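Putative acyl-CoA thioester hydrolase HI0827 (Haemophilus influenzae, PDB 1YLI) probably hydrolyses the thioester bond of a broad range of acyl-coenzyme A molecules, working as a hexamer built on the hotdog fold. Local coordinates at residues V61-M66 with T115-T120. Residues are numbered along the deposited sequence; the frame is centred on the assembly and turned at random.
Sequences VAVESM and TDAVFT. With COA (coenzyme A), chain H.
A classic beta bulge in the wall of the coenzyme A pocket lies in the antiparallel pairing of strands 58-67 and 111-123 in this hotdog fold. Val-61 and Ala-62 both face Thr-120, whose carbonyl oxygen accepts two N-H groups in its plane: Val-61 N at 2.8 Å from Thr-120 O and Ala-62 N, on a lone pair, at 3.3 Å from the same oxygen. Thr-120 N returns a bond to Ala-62 O. The bulge presents consecutive side chains to the bound coenzyme A, with Val-61 CG1 against CDP of the pantetheine arm and Ala-62 CB 3.6 Å from adenine N1A, while Thr-120 CG2 packs on Val-61 CG2. Lys-93 holds Thr-120 OG1.

Val-63 and Phe-119 form the next, non-hydrogen-bonded pair, on the side covered by helix 35-54. With CG1 of Val-63 anti to its backbone N (chi1 -157°), this methyl sits over the centre of the phenyl face, 3.4 Å from the Phe-119 centroid, in a CH-pi contact. Beyond it Glu-64 N bonds to Val-118 O, and chi1 of 84° turns the otherwise extended Glu-64 chain across to strand 111-123, where OE2 takes Val-118 N at 2.7 Å, approached from above the carboxylate plane. A side chain thus replaces a main-chain acceptor where strand 58-67 departs from regular pairing. Further on, Met-66 CG packs on Ala-117 CB at 3.8 Å, and the bend at chi3 (-75°) brings CE back to the same methyl.

Ala-62, Val-63 and Met-66 also pair with a strand of the second subunit, continuing the sheet across the interface. The contact is therefore held in two ways: at the bulge three main-chain bonds, two of them on Thr-120 O, fix the pocket wall beside the adenine, whereas at Glu-64 a carboxylate, its charge perhaps partly offset by the amide of Val-118, keeps the strands joined through the break in strand 58-67.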
ATOM      1  N   VAL B  61     -10.388 -23.310   3.901  1.00 30.40           N
ATOM      2  CA  VAL B  61     -11.791 -23.716   3.682  1.00 30.13           C
ATOM      3  C   VAL B  61     -12.768 -23.326   4.808  1.00 29.56           C
ATOM      4  O   VAL B  61     -13.954 -23.224   4.568  1.00 28.40           O
ATOM      5  CB  VAL B  61     -11.983 -25.232   3.363  1.00 30.74           C
ATOM      6  CG1 VAL B  61     -11.269 -25.562   2.079  1.00 32.97           C
ATOM      7  CG2 VAL B  61     -11.495 -26.145   4.565  1.00 30.85           C
ATOM      8  N   ALA B  62     -12.290 -23.158   6.035  1.00 29.44           N
ATOM      9  CA  ALA B  62     -13.208 -22.831   7.112  1.00 30.29           C
ATOM     10  C   ALA B  62     -12.495 -22.031   8.170  1.00 30.85           C
ATOM     11  O   ALA B  62     -11.278 -22.084   8.274  1.00 32.00           O
ATOM     12  CB  ALA B  62     -13.834 -24.098   7.696  1.00 28.90           C
ATOM     13  N   VAL B  63     -13.261 -21.255   8.936  1.00 32.07           N
ATOM     14  CA  VAL B  63     -12.753 -20.605  10.146  1.00 31.97           C
ATOM     15  C   VAL B  63     -13.865 -20.714  11.156  1.00 31.31           C
ATOM     16  O   VAL B  63     -15.055 -20.537  10.817  1.00 29.67           O
ATOM     17  CB  VAL B  63     -12.438 -19.100   9.951  1.00 32.39           C
ATOM     18  CG1 VAL B  63     -11.386 -18.602  11.021  1.00 33.26           C
ATOM     19  CG2 VAL B  63     -11.931 -18.906   8.627  1.00 35.02           C
ATOM     20  N   GLU B  64     -13.509 -20.980  12.406  1.00 31.13           N
ATOM     21  CA  GLU B  64     -14.568 -21.094  13.418  1.00 32.35           C
ATOM     22  C   GLU B  64     -14.944 -19.680  13.956  1.00 30.58           C
ATOM     23  O   GLU B  64     -14.326 -18.666  13.566  1.00 30.02           O
ATOM     24  CB  GLU B  64     -14.179 -22.160  14.475  1.00 33.52           C
ATOM     25  CG  GLU B  64     -13.299 -21.611  15.564  1.00 38.16           C
ATOM     26  CD  GLU B  64     -12.646 -22.699  16.456  1.00 37.13           C
ATOM     27  OE1 GLU B  64     -13.147 -23.858  16.595  1.00 35.86           O
ATOM     28  OE2 GLU B  64     -11.567 -22.335  16.999  1.00 42.84           O
ATOM     29  N   SER B  65     -15.964 -19.569  14.794  1.00 29.34           N
ATOM     30  CA  SER B  65     -16.370 -18.261  15.310  1.00 29.23           C
ATOM     31  C   SER B  65     -15.246 -17.660  16.180  1.00 29.51           C
ATOM     32  O   SER B  65     -14.411 -18.417  16.707  1.00 29.65           O
ATOM     33  CB  SER B  65     -17.632 -18.423  16.141  1.00 27.70           C
ATOM     34  OG  SER B  65     -17.366 -19.315  17.181  1.00 31.39           O
ATOM     35  N   MET B  66     -15.267 -16.341  16.379  1.00 29.78           N
ATOM     36  CA  MET B  66     -14.214 -15.588  17.050  1.00 32.05           C
ATOM     37  C   MET B  66     -14.839 -14.456  17.842  1.00 31.71           C
ATOM     38  O   MET B  66     -15.766 -13.862  17.336  1.00 31.22           O
ATOM     39  CB  MET B  66     -13.440 -14.876  15.925  1.00 33.35           C
ATOM     40  CG  MET B  66     -12.065 -15.024  15.987  1.00 38.50           C
ATOM     41  SD  MET B  66     -11.436 -14.247  14.498  1.00 35.07           S
ATOM     42  CE  MET B  66     -11.856 -15.462  13.238  1.00 31.62           C
ATOM     43  N   THR B 115      -7.762 -12.363  20.515  1.00 33.28           N
ATOM     44  CA  THR B 115      -8.665 -13.384  20.003  1.00 32.64           C
ATOM     45  C   THR B 115      -7.922 -14.688  19.748  1.00 32.07           C
ATOM     46  O   THR B 115      -6.706 -14.730  19.828  1.00 30.94           O
ATOM     47  CB  THR B 115      -9.363 -12.908  18.704  1.00 31.49           C
ATOM     48  OG1 THR B 115     -10.493 -13.763  18.456  1.00 32.88           O
ATOM     49  CG2 THR B 115      -8.421 -12.872  17.487  1.00 31.66           C
ATOM     50  N   ASP B 116      -8.667 -15.739  19.462  1.00 32.26           N
ATOM     51  CA  ASP B 116      -8.106 -16.960  18.860  1.00 33.78           C
ATOM     52  C   ASP B 116      -9.174 -17.660  18.030  1.00 33.99           C
ATOM     53  O   ASP B 116     -10.384 -17.426  18.230  1.00 33.91           O
ATOM     54  CB  ASP B 116      -7.492 -17.938  19.912  1.00 33.69           C
ATOM     55  CG  ASP B 116      -8.483 -18.391  20.998  1.00 35.07           C
ATOM     56  OD1 ASP B 116      -9.479 -19.058  20.678  1.00 37.43           O
ATOM     57  OD2 ASP B 116      -8.237 -18.156  22.200  1.00 35.38           O
ATOM     58  N   ALA B 117      -8.740 -18.533  17.128  1.00 33.56           N
ATOM     59  CA  ALA B 117      -9.700 -19.299  16.328  1.00 33.33           C
ATOM     60  C   ALA B 117      -8.979 -20.372  15.560  1.00 32.37           C
ATOM     61  O   ALA B 117      -7.819 -20.230  15.183  1.00 32.08           O
ATOM     62  CB  ALA B 117     -10.477 -18.364  15.336  1.00 32.79           C
ATOM     63  N   VAL B 118      -9.704 -21.433  15.296  1.00 32.47           N
ATOM     64  CA  VAL B 118      -9.184 -22.526  14.489  1.00 33.15           C
ATOM     65  C   VAL B 118      -9.508 -22.303  13.026  1.00 32.80           C
ATOM     66  O   VAL B 118     -10.692 -22.163  12.626  1.00 32.31           O
ATOM     67  CB  VAL B 118      -9.739 -23.882  14.985  1.00 33.70           C
ATOM     68  CG1 VAL B 118      -9.281 -25.044  14.094  1.00 34.96           C
ATOM     69  CG2 VAL B 118      -9.243 -24.132  16.412  1.00 33.96           C
ATOM     70  N   PHE B 119      -8.451 -22.350  12.232  1.00 32.44           N
ATOM     71  CA  PHE B 119      -8.564 -22.312  10.796  1.00 33.01           C
ATOM     72  C   PHE B 119      -8.417 -23.711  10.227  1.00 32.85           C
ATOM     73  O   PHE B 119      -7.540 -24.466  10.665  1.00 31.89           O
ATOM     74  CB  PHE B 119      -7.465 -21.408  10.220  1.00 34.04           C
ATOM     75  CG  PHE B 119      -7.737 -19.940  10.398  1.00 35.44           C
ATOM     76  CD1 PHE B 119      -7.562 -19.331  11.639  1.00 38.57           C
ATOM     77  CD2 PHE B 119      -8.169 -19.174   9.343  1.00 33.77           C
ATOM     78  CE1 PHE B 119      -7.838 -17.972  11.817  1.00 39.94           C
ATOM     79  CE2 PHE B 119      -8.424 -17.834   9.513  1.00 34.06           C
ATOM     80  CZ  PHE B 119      -8.257 -17.228  10.763  1.00 35.98           C
ATOM     81  N   THR B 120      -9.266 -24.047   9.246  1.00 31.25           N
ATOM     82  CA  THR B 120      -9.093 -25.270   8.484  1.00 30.91           C
ATOM     83  C   THR B 120      -8.558 -24.972   7.096  1.00 31.87           C
ATOM     84  O   THR B 120      -9.196 -24.237   6.317  1.00 31.33           O
ATOM     85  CB  THR B 120     -10.384 -26.059   8.360  1.00 30.77           C
ATOM     86  OG1 THR B 120     -10.904 -26.242   9.673  1.00 29.72           O
ATOM     87  CG2 THR B 120     -10.096 -27.445   7.751  1.00 30.42           C
TER
HETATM   88  N1A COA H 156     -15.275 -27.345   6.972  0.50 32.18           N
HETATM   89  C2A COA H 156     -14.224 -28.062   7.513  0.50 32.55           C
HETATM   90  N3A COA H 156     -13.540 -28.954   6.699  0.50 33.49           N
HETATM   91  C4A COA H 156     -13.882 -29.101   5.378  0.50 32.85           C
HETATM   92  C5A COA H 156     -14.938 -28.378   4.838  0.50 31.70           C
HETATM   93  C6A COA H 156     -15.630 -27.491   5.641  0.50 32.09           C
HETATM   94  N6A COA H 156     -16.493 -26.659   5.059  0.50 32.62           N
HETATM   95  N7A COA H 156     -15.075 -28.696   3.531  0.50 31.84           N
HETATM   96  C8A COA H 156     -14.141 -29.625   3.231  0.50 33.00           C
HETATM   97  N9A COA H 156     -13.398 -29.885   4.357  0.50 31.92           N
HETATM   98  C1B COA H 156     -12.311 -30.851   4.446  0.50 31.70           C
HETATM   99  C2B COA H 156     -12.765 -32.270   4.100  0.50 32.29           C
HETATM  100  O2B COA H 156     -13.277 -32.968   5.207  0.50 32.85           O
HETATM  101  C3B COA H 156     -11.511 -32.899   3.514  0.50 32.13           C
HETATM  102  O3B COA H 156     -10.756 -33.435   4.573  0.50 30.29           O
HETATM  103  P3B COA H 156      -9.661 -34.605   4.533  0.50 29.94           P
HETATM  104  O7A COA H 156     -10.399 -35.862   4.837  0.50 27.76           O
HETATM  105  O8A COA H 156      -8.673 -34.340   5.633  0.50 30.55           O
HETATM  106  O9A COA H 156      -8.916 -34.705   3.223  0.50 26.86           O
HETATM  107  C4B COA H 156     -10.794 -31.701   2.892  0.50 32.56           C
HETATM  108  O4B COA H 156     -11.402 -30.528   3.427  0.50 30.55           O
HETATM  109  C5B COA H 156     -10.905 -31.704   1.367  0.50 34.21           C
HETATM  110  O5B COA H 156     -12.272 -31.848   1.016  0.50 36.34           O
HETATM  111  P1A COA H 156     -12.710 -32.524  -0.364  0.50 36.41           P
HETATM  112  O1A COA H 156     -14.133 -33.029  -0.219  0.50 36.80           O
HETATM  113  O2A COA H 156     -11.767 -33.633  -0.763  0.50 36.87           O
HETATM  114  O3A COA H 156     -12.651 -31.357  -1.476  0.50 35.97           O
HETATM  115  P2A COA H 156     -13.864 -30.304  -1.608  0.50 34.37           P
HETATM  116  O4A COA H 156     -14.682 -30.356  -0.331  0.50 34.12           O
HETATM  117  O5A COA H 156     -14.707 -30.557  -2.820  0.50 31.36           O
HETATM  118  O6A COA H 156     -13.140 -28.886  -1.717  0.50 33.29           O
HETATM  119  CBP COA H 156     -11.428 -27.330  -1.724  0.50 31.75           C
HETATM  120  CCP COA H 156     -11.984 -28.537  -0.990  0.50 32.06           C
HETATM  121  CDP COA H 156     -10.322 -26.725  -0.889  0.50 33.02           C
HETATM  122  CEP COA H 156     -10.786 -27.826  -3.017  0.50 31.05           C
HETATM  123  CAP COA H 156     -12.564 -26.308  -2.013  0.50 33.00           C
HETATM  124  OAP COA H 156     -13.561 -26.201  -1.004  0.50 33.49           O
HETATM  125  C9P COA H 156     -12.123 -24.937  -2.483  0.50 31.82           C
HETATM  126  O9P COA H 156     -11.250 -24.823  -3.574  0.50 33.85           O
HETATM  127  N8P COA H 156     -12.587 -23.870  -1.849  0.50 30.78           N
HETATM  128  C7P COA H 156     -11.992 -22.554  -2.052  0.50 32.04           C
HETATM  129  C6P COA H 156     -10.892 -22.309  -1.041  0.50 30.21           C
HETATM  130  C5P COA H 156     -10.352 -20.907  -1.163  0.50 32.98           C
HETATM  131  O5P COA H 156      -9.859 -20.505  -2.231  0.50 32.45           O
HETATM  132  N4P COA H 156     -10.439 -20.173  -0.040  0.50 34.71           N
HETATM  133  C3P COA H 156      -9.888 -18.845   0.149  0.50 31.59           C
HETATM  134  C2P COA H 156     -10.625 -17.728  -0.595  0.50 34.15           C
HETATM  135  S1P COA H 156     -12.241 -18.203  -1.250  0.50 34.75           S